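Long-range contact in glyoxalase family protein (Listeria monocytogenes, PDB 2P7Q), which catalyses the hydration of the antibiotic fosfomycin at a manganese(II) site, opening its epoxide and so conferring resistance: residues 8-13 with 113-118. The protein carries 1 engineered substitution. Residues are numbered along the deposited sequence; the frame is centred on the assembly and turned at random.
Sequences ITLIVK and DNHLFE. With MN (manganese (II) ion), chain G; GG6 ([(1S,2S)-1,2-dihydroxypropyl]phosphonic acid), chain J; GG6 ([(1S,2S)-1,2-dihydroxypropyl]phosphonic acid), chain H.
Lys13 N donates to Asp113 OD1 over 3.0 Å, a nearly straight bond (164°) that meets the carboxylate from above its plane and is the one hydrogen bond joining the two segments. The lysine chain, CG between backbone N and carbonyl carbon (chi1 78°), turns again further out and lays CE 3.3 Å from Asp113 OD1; its NZ bonds weakly to Phe112 O, beyond salt-bridge range of the aspartate. Asp113 OD2 rests against Val12 CG1.

Two residues along each segment, Ile11 O sits at the His115 ring edge, 3.0 Å from CE1, but makes no hydrogen bond with NE2. Leu10 and His115 pass in opposite directions, both leucine methyls bearing on His115 CD2, while Leu10 CD1 and Phe117 CZ (3.6 Å) approach from opposite directions. Strand 4-12 of the four-stranded sheet thus meets strand 116-120 of the three-stranded sheet in this glyoxalase-superfamily chain.

The segments serve different active sites: Thr9 OG1 donates to phosphonate O5 of one product molecule (2.6 Å), whereas Glu118 OE1 binds the manganese holding the other, with His69 and His7 of the second subunit. Asn68 OD1 of that subunit accepts from both Ile11 N and His115 NE2, so this buried contact depends on the dimer for its hydrogen bonding.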
loop_
_atom_site.group_PDB
_atom_site.type_symbol
_atom_site.label_atom_id
_atom_site.label_comp_id
_atom_site.label_asym_id
_atom_site.label_seq_id
_atom_site.Cartn_x
_atom_site.Cartn_y
_atom_site.Cartn_z
ATOM N N ILE A 8 4.054 4.400 -3.637
ATOM C CA ILE A 8 3.693 2.995 -3.764
ATOM C C ILE A 8 3.888 2.630 -5.231
ATOM O O ILE A 8 3.316 3.261 -6.118
ATOM C CB ILE A 8 2.225 2.766 -3.354
ATOM C CG1 ILE A 8 2.029 3.208 -1.901
ATOM C CG2 ILE A 8 1.851 1.315 -3.540
ATOM C CD1 ILE A 8 0.633 3.004 -1.353
ATOM N N THR A 9 4.708 1.623 -5.488
ATOM C CA THR A 9 4.986 1.215 -6.852
ATOM C C THR A 9 4.352 -0.117 -7.192
ATOM O O THR A 9 4.657 -1.128 -6.574
ATOM C CB THR A 9 6.509 1.093 -7.092
ATOM O OG1 THR A 9 7.124 2.376 -6.947
ATOM C CG2 THR A 9 6.802 0.550 -8.476
ATOM N N LEU A 10 3.469 -0.120 -8.184
ATOM C CA LEU A 10 2.837 -1.359 -8.609
ATOM C C LEU A 10 3.443 -1.796 -9.932
ATOM O O LEU A 10 3.925 -0.978 -10.709
ATOM C CB LEU A 10 1.335 -1.172 -8.762
ATOM C CG LEU A 10 0.631 -0.732 -7.481
ATOM C CD1 LEU A 10 -0.869 -0.636 -7.736
ATOM C CD2 LEU A 10 0.941 -1.730 -6.354
ATOM N N ILE A 11 3.426 -3.096 -10.176
ATOM C CA ILE A 11 3.973 -3.653 -11.398
ATOM C C ILE A 11 2.809 -4.210 -12.212
ATOM O O ILE A 11 1.979 -4.957 -11.688
ATOM C CB ILE A 11 4.965 -4.776 -11.072
ATOM C CG1 ILE A 11 6.007 -4.260 -10.073
ATOM C CG2 ILE A 11 5.628 -5.276 -12.350
ATOM C CD1 ILE A 11 6.768 -3.027 -10.534
ATOM N N VAL A 12 2.750 -3.840 -13.486
ATOM C CA VAL A 12 1.667 -4.273 -14.372
ATOM C C VAL A 12 2.178 -4.742 -15.737
ATOM O O VAL A 12 3.196 -4.261 -16.231
ATOM C CB VAL A 12 0.676 -3.121 -14.587
ATOM C CG1 VAL A 12 -0.084 -2.834 -13.308
ATOM C CG2 VAL A 12 1.438 -1.875 -15.014
ATOM N N LYS A 13 1.453 -5.675 -16.342
ATOM C CA LYS A 13 1.820 -6.243 -17.641
ATOM C C LYS A 13 1.605 -5.243 -18.780
ATOM O O LYS A 13 2.462 -5.090 -19.661
ATOM C CB LYS A 13 0.997 -7.507 -17.917
ATOM C CG LYS A 13 -0.418 -7.220 -18.374
ATOM C CD LYS A 13 -1.262 -8.476 -18.527
ATOM C CE LYS A 13 -1.791 -8.975 -17.190
ATOM N NZ LYS A 13 -3.153 -9.555 -17.370
ATOM N N ASP A 113 -3.962 -6.645 -12.774
ATOM C CA ASP A 113 -2.804 -7.408 -12.345
ATOM C C ASP A 113 -2.870 -7.924 -10.900
ATOM O O ASP A 113 -1.885 -7.868 -10.173
ATOM C CB ASP A 113 -1.556 -6.554 -12.548
ATOM C CG ASP A 113 -1.317 -6.197 -14.023
ATOM O OD1 ASP A 113 -0.688 -7.007 -14.740
ATOM O OD2 ASP A 113 -1.765 -5.113 -14.461
ATOM N N ASN A 114 -4.026 -8.434 -10.490
ATOM C CA ASN A 114 -4.175 -8.968 -9.142
ATOM C C ASN A 114 -3.902 -8.005 -7.988
ATOM O O ASN A 114 -3.517 -8.445 -6.906
ATOM C CB ASN A 114 -3.267 -10.180 -8.945
ATOM C CG ASN A 114 -3.648 -11.342 -9.819
ATOM O OD1 ASN A 114 -4.832 -11.581 -10.083
ATOM N ND2 ASN A 114 -2.649 -12.092 -10.263
ATOM N N HIS A 115 -4.064 -6.704 -8.203
ATOM C CA HIS A 115 -3.844 -5.753 -7.128
ATOM C C HIS A 115 -5.177 -5.473 -6.440
ATOM O O HIS A 115 -6.066 -4.874 -7.038
ATOM C CB HIS A 115 -3.279 -4.444 -7.660
ATOM C CG HIS A 115 -1.912 -4.562 -8.260
ATOM N ND1 HIS A 115 -1.692 -5.077 -9.519
ATOM C CD2 HIS A 115 -0.700 -4.180 -7.795
ATOM C CE1 HIS A 115 -0.405 -4.997 -9.807
ATOM N NE2 HIS A 115 0.219 -4.457 -8.778
ATOM N N LEU A 116 -5.320 -5.900 -5.187
ATOM C CA LEU A 116 -6.565 -5.673 -4.459
ATOM C C LEU A 116 -6.650 -4.220 -3.995
ATOM O O LEU A 116 -5.745 -3.703 -3.337
ATOM C CB LEU A 116 -6.663 -6.611 -3.256
ATOM C CG LEU A 116 -7.996 -6.596 -2.501
ATOM C CD1 LEU A 116 -9.145 -6.900 -3.445
ATOM C CD2 LEU A 116 -7.954 -7.630 -1.382
ATOM N N PHE A 117 -7.736 -3.562 -4.371
ATOM C CA PHE A 117 -7.962 -2.174 -4.008
ATOM C C PHE A 117 -9.212 -2.094 -3.173
ATOM O O PHE A 117 -10.033 -3.018 -3.162
ATOM C CB PHE A 117 -8.156 -1.288 -5.254
ATOM C CG PHE A 117 -6.883 -0.947 -5.965
ATOM C CD1 PHE A 117 -6.375 -1.783 -6.944
ATOM C CD2 PHE A 117 -6.165 0.186 -5.610
ATOM C CE1 PHE A 117 -5.163 -1.504 -7.563
ATOM C CE2 PHE A 117 -4.948 0.477 -6.225
ATOM C CZ PHE A 117 -4.447 -0.375 -7.203
ATOM N N GLU A 118 -9.363 -0.975 -2.481
ATOM C CA GLU A 118 -10.533 -0.758 -1.651
ATOM C C GLU A 118 -10.850 0.708 -1.486
ATOM O O GLU A 118 -9.960 1.535 -1.353
ATOM C CB GLU A 118 -10.342 -1.373 -0.261
ATOM C CG GLU A 118 -11.293 -0.802 0.790
ATOM C CD GLU A 118 -11.030 -1.350 2.181
ATOM O OE1 GLU A 118 -9.846 -1.638 2.478
ATOM O OE2 GLU A 118 -11.997 -1.477 2.973
HETATM MN MN MN G . -9.124 -2.708 4.531
HETATM O O1 GG6 J . 11.794 3.955 -5.437
HETATM C C2 GG6 J . 12.360 4.718 -6.519
HETATM C C3 GG6 J . 13.904 4.834 -6.316
HETATM C C1 GG6 J . 12.072 4.048 -7.909
HETATM O O2 GG6 J . 12.653 2.740 -8.066
HETATM P P GG6 J . 10.328 3.903 -8.265
HETATM O O3 GG6 J . 9.648 5.318 -8.070
HETATM O O4 GG6 J . 10.201 3.497 -9.642
HETATM O O5 GG6 J . 9.625 2.843 -7.345
HETATM O O1 GG6 H . -11.093 -2.802 5.312
HETATM C C2 GG6 H . -11.330 -2.772 6.751
HETATM C C3 GG6 H . -12.871 -2.596 7.012
HETATM C C1 GG6 H . -10.828 -4.097 7.442
HETATM O O2 GG6 H . -11.523 -5.227 6.933
HETATM P P GG6 H . -9.091 -4.377 7.203
HETATM O O3 GG6 H . -8.275 -3.183 7.779
HETATM O O4 GG6 H . -8.744 -5.590 7.886
HETATM O O5 GG6 H . -8.751 -4.536 5.664
#